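Long-range contact in adhesin LabA (Helicobacter pylori, PDB 6GMM), which probably attaches Helicobacter pylori to the gastric mucosa as a lectin-type adhesin specific for LacdiNAc sugars: residues A[240-254]-A[303-315]. Numbering follows the deposited sequence.
Sequences NEISAIQDMIKNAAI and RAQAVVKDFERIP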
ATOM      1  N   ASN A 240     -15.918 -12.471  -3.308  1.00 26.68           N
ATOM      2  CA  ASN A 240     -15.524 -11.069  -3.505  1.00 26.15           C
ATOM      3  C   ASN A 240     -14.740 -10.539  -2.303  1.00 29.03           C
ATOM      4  O   ASN A 240     -13.665  -9.999  -2.487  1.00 29.50           O
ATOM      5  CB  ASN A 240     -16.764 -10.214  -3.779  1.00 27.56           C
ATOM      6  CG  ASN A 240     -16.502  -8.740  -3.891  1.00 37.01           C
ATOM      7  OD1 ASN A 240     -16.197  -8.237  -4.966  1.00 27.29           O
ATOM      8  ND2 ASN A 240     -16.619  -8.018  -2.783  1.00 26.76           N
ATOM      9  N   GLU A 241     -15.264 -10.740  -1.085  1.00 26.17           N
ATOM     10  CA  GLU A 241     -14.678 -10.277   0.172  1.00 24.55           C
ATOM     11  C   GLU A 241     -13.352 -10.945   0.475  1.00 27.21           C
ATOM     12  O   GLU A 241     -12.418 -10.257   0.862  1.00 23.89           O
ATOM     13  CB  GLU A 241     -15.661 -10.395   1.334  1.00 25.46           C
ATOM     14  CG  GLU A 241     -16.883  -9.499   1.183  1.00 33.20           C
ATOM     15  CD  GLU A 241     -17.848  -9.841   0.056  1.00 50.53           C
ATOM     16  OE1 GLU A 241     -17.989 -11.040  -0.281  1.00 31.14           O
ATOM     17  OE2 GLU A 241     -18.441  -8.897  -0.512  1.00 44.17           O
ATOM     18  N   ILE A 242     -13.241 -12.262   0.242  1.00 25.29           N
ATOM     19  CA  ILE A 242     -11.972 -12.996   0.397  1.00 24.00           C
ATOM     20  C   ILE A 242     -10.949 -12.398  -0.607  1.00 27.53           C
ATOM     21  O   ILE A 242      -9.825 -12.093  -0.226  1.00 25.81           O
ATOM     22  CB  ILE A 242     -12.196 -14.514   0.150  1.00 27.27           C
ATOM     23  CG1 ILE A 242     -13.036 -15.156   1.292  1.00 27.33           C
ATOM     24  CG2 ILE A 242     -10.879 -15.269  -0.097  1.00 26.91           C
ATOM     25  CD1 ILE A 242     -13.725 -16.449   0.885  1.00 33.25           C
ATOM     26  N   SER A 243     -11.363 -12.214  -1.873  1.00 24.40           N
ATOM     27  CA  SER A 243     -10.467 -11.694  -2.895  1.00 24.38           C
ATOM     28  C   SER A 243      -9.920 -10.304  -2.523  1.00 25.60           C
ATOM     29  O   SER A 243      -8.692 -10.118  -2.521  1.00 22.19           O
ATOM     30  CB  SER A 243     -11.127 -11.695  -4.271  1.00 29.71           C
ATOM     31  OG  SER A 243     -10.199 -11.293  -5.269  1.00 41.56           O
ATOM     32  N   ALA A 244     -10.829  -9.371  -2.125  1.00 21.14           N
ATOM     33  CA  ALA A 244     -10.468  -8.007  -1.731  1.00 19.88           C
ATOM     34  C   ALA A 244      -9.504  -8.025  -0.564  1.00 22.36           C
ATOM     35  O   ALA A 244      -8.560  -7.253  -0.549  1.00 22.75           O
ATOM     36  CB  ALA A 244     -11.712  -7.230  -1.347  1.00 20.65           C
ATOM     37  N   ILE A 245      -9.710  -8.926   0.388  1.00 18.13           N
ATOM     38  CA  ILE A 245      -8.865  -8.961   1.575  1.00 17.66           C
ATOM     39  C   ILE A 245      -7.487  -9.520   1.257  1.00 19.62           C
ATOM     40  O   ILE A 245      -6.496  -9.004   1.775  1.00 17.47           O
ATOM     41  CB  ILE A 245      -9.564  -9.672   2.768  1.00 19.35           C
ATOM     42  CG1 ILE A 245     -10.882  -8.921   3.156  1.00 19.47           C
ATOM     43  CG2 ILE A 245      -8.593  -9.754   3.956  1.00 18.68           C
ATOM     44  CD1 ILE A 245     -11.787  -9.647   4.259  1.00 18.34           C
ATOM     45  N   GLN A 246      -7.421 -10.556   0.404  1.00 19.12           N
ATOM     46  CA  GLN A 246      -6.149 -11.161  -0.023  1.00 19.71           C
ATOM     47  C   GLN A 246      -5.248 -10.146  -0.676  1.00 24.56           C
ATOM     48  O   GLN A 246      -4.061 -10.091  -0.341  1.00 26.90           O
ATOM     49  CB  GLN A 246      -6.382 -12.347  -0.974  1.00 21.45           C
ATOM     50  CG  GLN A 246      -6.991 -13.569  -0.250  1.00 20.93           C
ATOM     51  CD  GLN A 246      -5.980 -14.416   0.495  1.00 41.44           C
ATOM     52  OE1 GLN A 246      -5.867 -15.623   0.224  1.00 32.01           O
ATOM     53  NE2 GLN A 246      -5.289 -13.840   1.520  1.00 29.49           N
ATOM     54  N   ASP A 247      -5.816  -9.299  -1.563  1.00 19.85           N
ATOM     55  CA  ASP A 247      -5.074  -8.246  -2.271  1.00 18.84           C
ATOM     56  C   ASP A 247      -4.651  -7.139  -1.274  1.00 24.26           C
ATOM     57  O   ASP A 247      -3.553  -6.592  -1.387  1.00 24.10           O
ATOM     58  CB  ASP A 247      -5.971  -7.670  -3.360  1.00 21.01           C
ATOM     59  CG  ASP A 247      -6.220  -8.583  -4.551  1.00 32.54           C
ATOM     60  OD1 ASP A 247      -5.313  -9.394  -4.892  1.00 31.25           O
ATOM     61  OD2 ASP A 247      -7.257  -8.396  -5.231  1.00 39.10           O
ATOM     62  N   MET A 248      -5.516  -6.833  -0.273  1.00 21.22           N
ATOM     63  CA  MET A 248      -5.229  -5.852   0.777  1.00 20.62           C
ATOM     64  C   MET A 248      -3.960  -6.293   1.535  1.00 24.61           C
ATOM     65  O   MET A 248      -3.051  -5.501   1.738  1.00 23.54           O
ATOM     66  CB  MET A 248      -6.400  -5.777   1.755  1.00 22.34           C
ATOM     67  CG  MET A 248      -7.497  -4.843   1.323  1.00 27.07           C
ATOM     68  SD  MET A 248      -8.881  -4.878   2.479  1.00 32.13           S
ATOM     69  CE  MET A 248      -8.211  -3.926   3.768  1.00 29.71           C
ATOM     70  N   ILE A 249      -3.887  -7.579   1.888  1.00 21.67           N
ATOM     71  CA  ILE A 249      -2.746  -8.183   2.585  1.00 20.67           C
ATOM     72  C   ILE A 249      -1.483  -8.114   1.686  1.00 24.49           C
ATOM     73  O   ILE A 249      -0.402  -7.746   2.167  1.00 21.78           O
ATOM     74  CB  ILE A 249      -3.126  -9.650   2.959  1.00 22.79           C
ATOM     75  CG1 ILE A 249      -4.144  -9.676   4.121  1.00 21.70           C
ATOM     76  CG2 ILE A 249      -1.880 -10.523   3.255  1.00 22.75           C
ATOM     77  CD1 ILE A 249      -4.972 -11.043   4.268  1.00 19.51           C
ATOM     78  N   LYS A 250      -1.643  -8.484   0.387  1.00 22.29           N
ATOM     79  CA  LYS A 250      -0.557  -8.525  -0.575  1.00 23.04           C
ATOM     80  C   LYS A 250       0.063  -7.128  -0.764  1.00 24.98           C
ATOM     81  O   LYS A 250       1.279  -6.968  -0.617  1.00 24.43           O
ATOM     82  CB  LYS A 250      -1.016  -9.201  -1.886  1.00 28.06           C
ATOM     83  CG  LYS A 250      -0.157  -8.857  -3.105  1.00 53.94           C
ATOM     84  CD  LYS A 250      -0.515  -9.699  -4.333  1.00 74.80           C
ATOM     85  CE  LYS A 250       0.326  -9.341  -5.546  1.00 91.99           C
ATOM     86  NZ  LYS A 250       0.326 -10.423  -6.572  1.00102.14           N
ATOM     87  N   ASN A 251      -0.785  -6.117  -0.979  1.00 20.49           N
ATOM     88  CA  ASN A 251      -0.370  -4.723  -1.136  1.00 19.46           C
ATOM     89  C   ASN A 251       0.251  -4.138   0.148  1.00 23.88           C
ATOM     90  O   ASN A 251       1.342  -3.595   0.080  1.00 24.43           O
ATOM     91  CB  ASN A 251      -1.523  -3.872  -1.670  1.00 20.49           C
ATOM     92  CG  ASN A 251      -1.766  -4.047  -3.160  1.00 37.27           C
ATOM     93  OD1 ASN A 251      -0.866  -3.897  -3.979  1.00 34.97           O
ATOM     94  ND2 ASN A 251      -2.996  -4.343  -3.559  1.00 21.59           N
ATOM     95  N   ALA A 252      -0.391  -4.281   1.310  1.00 20.99           N
ATOM     96  CA  ALA A 252       0.195  -3.784   2.581  1.00 21.46           C
ATOM     97  C   ALA A 252       1.560  -4.483   2.898  1.00 24.48           C
ATOM     98  O   ALA A 252       2.406  -3.877   3.548  1.00 22.54           O
ATOM     99  CB  ALA A 252      -0.773  -4.020   3.739  1.00 22.54           C
ATOM    100  N   ALA A 253       1.739  -5.762   2.475  1.00 20.13           N
ATOM    101  CA  ALA A 253       2.985  -6.513   2.699  1.00 19.91           C
ATOM    102  C   ALA A 253       4.086  -5.913   1.839  1.00 21.98           C
ATOM    103  O   ALA A 253       5.220  -5.777   2.304  1.00 21.05           O
ATOM    104  CB  ALA A 253       2.803  -7.991   2.369  1.00 20.41           C
ATOM    105  N   ILE A 254       3.729  -5.480   0.611  1.00 18.40           N
ATOM    106  CA  ILE A 254       4.680  -4.808  -0.293  1.00 17.54           C
ATOM    107  C   ILE A 254       5.152  -3.495   0.389  1.00 20.25           C
ATOM    108  O   ILE A 254       6.361  -3.263   0.474  1.00 19.62           O
ATOM    109  CB  ILE A 254       4.133  -4.623  -1.744  1.00 19.18           C
ATOM    110  CG1 ILE A 254       3.905  -6.008  -2.423  1.00 20.22           C
ATOM    111  CG2 ILE A 254       5.113  -3.765  -2.602  1.00 20.02           C
ATOM    112  CD1 ILE A 254       3.321  -5.987  -4.002  1.00 17.39           C
ATOM    113  N   ARG A 303       1.020   1.509  -2.784  1.00 18.03           N
ATOM    114  CA  ARG A 303       0.446   0.374  -2.055  1.00 18.28           C
ATOM    115  C   ARG A 303      -0.631   0.761  -1.051  1.00 19.95           C
ATOM    116  O   ARG A 303      -1.682   0.128  -1.066  1.00 19.43           O
ATOM    117  CB  ARG A 303       1.550  -0.473  -1.408  1.00 16.72           C
ATOM    118  CG  ARG A 303       2.528  -1.042  -2.443  1.00 16.58           C
ATOM    119  CD  ARG A 303       1.834  -1.855  -3.521  1.00 22.30           C
ATOM    120  NE  ARG A 303       2.743  -2.114  -4.636  1.00 34.39           N
ATOM    121  CZ  ARG A 303       2.506  -2.967  -5.625  1.00 47.28           C
ATOM    122  NH1 ARG A 303       3.405  -3.146  -6.584  1.00 32.26           N
ATOM    123  NH2 ARG A 303       1.381  -3.672  -5.647  1.00 35.55           N
ATOM    124  N   ALA A 304      -0.412   1.808  -0.213  1.00 17.42           N
ATOM    125  CA  ALA A 304      -1.432   2.271   0.761  1.00 17.21           C
ATOM    126  C   ALA A 304      -2.720   2.651   0.003  1.00 20.70           C
ATOM    127  O   ALA A 304      -3.800   2.237   0.380  1.00 20.88           O
ATOM    128  CB  ALA A 304      -0.920   3.466   1.549  1.00 17.90           C
ATOM    129  N   GLN A 305      -2.611   3.401  -1.072  1.00 18.84           N
ATOM    130  CA  GLN A 305      -3.778   3.741  -1.896  1.00 19.04           C
ATOM    131  C   GLN A 305      -4.433   2.468  -2.504  1.00 21.39           C
ATOM    132  O   GLN A 305      -5.668   2.382  -2.532  1.00 21.48           O
ATOM    133  CB  GLN A 305      -3.378   4.759  -3.006  1.00 20.21           C
ATOM    134  CG  GLN A 305      -4.550   5.237  -3.887  1.00 32.73           C
ATOM    135  CD  GLN A 305      -5.738   5.844  -3.157  1.00 45.12           C
ATOM    136  OE1 GLN A 305      -5.630   6.411  -2.060  1.00 34.57           O
ATOM    137  NE2 GLN A 305      -6.895   5.802  -3.801  1.00 37.94           N
ATOM    138  N   ALA A 306      -3.619   1.466  -2.948  1.00 17.23           N
ATOM    139  CA  ALA A 306      -4.170   0.240  -3.551  1.00 17.18           C
ATOM    140  C   ALA A 306      -4.980  -0.559  -2.542  1.00 19.79           C
ATOM    141  O   ALA A 306      -5.962  -1.229  -2.903  1.00 17.59           O
ATOM    142  CB  ALA A 306      -3.065  -0.614  -4.133  1.00 17.21           C
ATOM    143  N   VAL A 307      -4.571  -0.476  -1.268  1.00 17.30           N
ATOM    144  CA  VAL A 307      -5.271  -1.132  -0.162  1.00 17.16           C
ATOM    145  C   VAL A 307      -6.677  -0.500  -0.073  1.00 20.28           C
ATOM    146  O   VAL A 307      -7.630  -1.256   0.101  1.00 17.74           O
ATOM    147  CB  VAL A 307      -4.496  -1.046   1.174  1.00 17.88           C
ATOM    148  CG1 VAL A 307      -5.388  -1.466   2.365  1.00 17.29           C
ATOM    149  CG2 VAL A 307      -3.199  -1.879   1.117  1.00 16.61           C
ATOM    150  N   VAL A 308      -6.792   0.854  -0.240  1.00 17.75           N
ATOM    151  CA  VAL A 308      -8.082   1.576  -0.202  1.00 18.98           C
ATOM    152  C   VAL A 308      -8.973   1.029  -1.306  1.00 25.60           C
ATOM    153  O   VAL A 308     -10.107   0.622  -1.053  1.00 25.98           O
ATOM    154  CB  VAL A 308      -7.964   3.125  -0.319  1.00 21.88           C
ATOM    155  CG1 VAL A 308      -9.340   3.789  -0.301  1.00 22.24           C
ATOM    156  CG2 VAL A 308      -7.073   3.716   0.760  1.00 21.15           C
ATOM    157  N   LYS A 309      -8.414   0.964  -2.510  1.00 24.36           N
ATOM    158  CA  LYS A 309      -9.085   0.519  -3.718  1.00 26.03           C
ATOM    159  C   LYS A 309      -9.552  -0.920  -3.646  1.00 32.38           C
ATOM    160  O   LYS A 309     -10.650  -1.188  -4.125  1.00 33.61           O
ATOM    161  CB  LYS A 309      -8.213   0.786  -4.949  1.00 27.33           C
ATOM    162  CG  LYS A 309      -7.929   2.290  -5.175  1.00 37.00           C
ATOM    163  CD  LYS A 309      -9.156   3.227  -5.086  1.00 40.81           C
ATOM    164  CE  LYS A 309     -10.060   3.210  -6.295  1.00 54.06           C
ATOM    165  NZ  LYS A 309     -11.151   4.220  -6.172  1.00 69.55           N
ATOM    166  N   ASP A 310      -8.769  -1.823  -3.002  1.00 28.06           N
ATOM    167  CA  ASP A 310      -9.164  -3.233  -2.794  1.00 28.39           C
ATOM    168  C   ASP A 310     -10.348  -3.301  -1.801  1.00 29.31           C
ATOM    169  O   ASP A 310     -11.367  -3.959  -2.074  1.00 27.75           O
ATOM    170  CB  ASP A 310      -7.992  -4.069  -2.258  1.00 29.78           C
ATOM    171  CG  ASP A 310      -6.791  -4.181  -3.164  1.00 47.18           C
ATOM    172  OD1 ASP A 310      -6.981  -4.275  -4.408  1.00 50.07           O
ATOM    173  OD2 ASP A 310      -5.656  -4.222  -2.635  1.00 53.31           O
ATOM    174  N   PHE A 311     -10.215  -2.573  -0.670  1.00 23.87           N
ATOM    175  CA  PHE A 311     -11.235  -2.484   0.360  1.00 23.42           C
ATOM    176  C   PHE A 311     -12.596  -2.000  -0.189  1.00 27.69           C
ATOM    177  O   PHE A 311     -13.643  -2.473   0.256  1.00 29.25           O
ATOM    178  CB  PHE A 311     -10.775  -1.583   1.517  1.00 24.79           C
ATOM    179  CG  PHE A 311     -11.782  -1.594   2.648  1.00 27.63           C
ATOM    180  CD1 PHE A 311     -11.835  -2.655   3.540  1.00 29.83           C
ATOM    181  CD2 PHE A 311     -12.746  -0.598   2.750  1.00 30.27           C
ATOM    182  CE1 PHE A 311     -12.802  -2.695   4.543  1.00 31.92           C
ATOM    183  CE2 PHE A 311     -13.708  -0.633   3.758  1.00 33.86           C
ATOM    184  CZ  PHE A 311     -13.732  -1.679   4.647  1.00 32.02           C
ATOM    185  N   GLU A 312     -12.585  -1.113  -1.171  1.00 23.27           N
ATOM    186  CA  GLU A 312     -13.808  -0.545  -1.734  1.00 25.09           C
ATOM    187  C   GLU A 312     -14.528  -1.486  -2.688  1.00 30.58           C
ATOM    188  O   GLU A 312     -15.632  -1.151  -3.124  1.00 31.28           O
ATOM    189  CB  GLU A 312     -13.552   0.828  -2.377  1.00 27.35           C
ATOM    190  CG  GLU A 312     -13.356   1.938  -1.356  1.00 38.09           C
ATOM    191  CD  GLU A 312     -13.037   3.311  -1.920  1.00 57.57           C
ATOM    192  OE1 GLU A 312     -13.132   3.503  -3.156  1.00 37.47           O
ATOM    193  OE2 GLU A 312     -12.727   4.211  -1.107  1.00 57.14           O
ATOM    194  N   ARG A 313     -13.952  -2.690  -2.959  1.00 27.50           N
ATOM    195  CA  ARG A 313     -14.640  -3.722  -3.754  1.00 28.40           C
ATOM    196  C   ARG A 313     -15.707  -4.365  -2.871  1.00 35.35           C
ATOM    197  O   ARG A 313     -16.647  -4.971  -3.384  1.00 38.16           O
ATOM    198  CB  ARG A 313     -13.687  -4.807  -4.248  1.00 25.22           C
ATOM    199  CG  ARG A 313     -12.642  -4.323  -5.226  1.00 33.15           C
ATOM    200  CD  ARG A 313     -11.576  -5.381  -5.407  1.00 34.80           C
ATOM    201  NE  ARG A 313     -12.180  -6.671  -5.730  1.00 42.41           N
ATOM    202  CZ  ARG A 313     -11.510  -7.811  -5.837  1.00 52.82           C
ATOM    203  NH1 ARG A 313     -10.195  -7.835  -5.661  1.00 35.36           N
ATOM    204  NH2 ARG A 313     -12.145  -8.931  -6.144  1.00 39.78           N
ATOM    205  N   ILE A 314     -15.537  -4.250  -1.532  1.00 30.74           N
ATOM    206  CA  ILE A 314     -16.458  -4.763  -0.517  1.00 30.68           C
ATOM    207  C   ILE A 314     -17.682  -3.821  -0.487  1.00 36.67           C
ATOM    208  O   ILE A 314     -17.496  -2.606  -0.338  1.00 35.53           O
ATOM    209  CB  ILE A 314     -15.773  -4.878   0.887  1.00 31.90           C
ATOM    210  CG1 ILE A 314     -14.461  -5.729   0.814  1.00 30.82           C
ATOM    211  CG2 ILE A 314     -16.762  -5.360   1.962  1.00 30.47           C
ATOM    212  CD1 ILE A 314     -13.850  -6.232   2.154  1.00 33.94           C
ATOM    213  N   PRO A 315     -18.929  -4.349  -0.614  1.00 35.16           N
ATOM    214  CA  PRO A 315     -20.101  -3.453  -0.623  1.00 36.32           C
ATOM    215  C   PRO A 315     -20.280  -2.694   0.679  1.00 39.36           C
ATOM    216  O   PRO A 315     -20.106  -3.253   1.757  1.00 38.13           O
ATOM    217  CB  PRO A 315     -21.286  -4.385  -0.903  1.00 38.81           C
ATOM    218  CG  PRO A 315     -20.786  -5.725  -0.733  1.00 41.58           C
ATOM    219  CD  PRO A 315     -19.319  -5.752  -0.841  1.00 35.23           C
TER
HETATM  220  O   HOH W   1      -4.902  -4.986  -5.996  1.00 25.74           O
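Asn251 joins Arg303 and Asp310 through the two ends of its amide. Asn251 OD1 accepts a hydrogen bond from Arg303 NH2 at 2.8 Å, in the guanidinium plane and almost straight on to the C=O. Asn251 ND2 donates a hydrogen bond to the syn lone pair of Asp310 OD2, also 2.8 Å away. The amide and carboxylate planes lie only 16° apart, and a water joins Asn251 ND2 to Asp310 OD1. These bonds on both amide ends fix the flip of Asn251. Ile254 CD1 sits 3.4 Å above the centre of the Arg303 guanidinium. Knobs-into-holes packing joins segments 240-254 and 303-311 of helices 239-264 and 287-311. The segments run antiparallel, their axes 8.3 Å apart at closest approach. Asn251 and Asp310 are reciprocal knobs. On the buried flank, Met248 SD meets the Phe311 ring edge, a Met-aromatic contact, 3.8 Å from Phe311 CD1. Beyond the helix end, a bend at chi3 (52°) turns the Arg313 guanidinium edge to Asp247. Arg313 NH1 makes a salt bridge to Asp247 OD2 at 3.0 Å, while its hydrogen bonds to Ser243 OG are weak. Asn240 ND2 hydrogen-bonds Arg313 O from above the carbonyl plane. Further out, Glu299 forms a salt bridge with Arg303 NE, and Leu64 of helix 57-76 touches Met248 and Phe311.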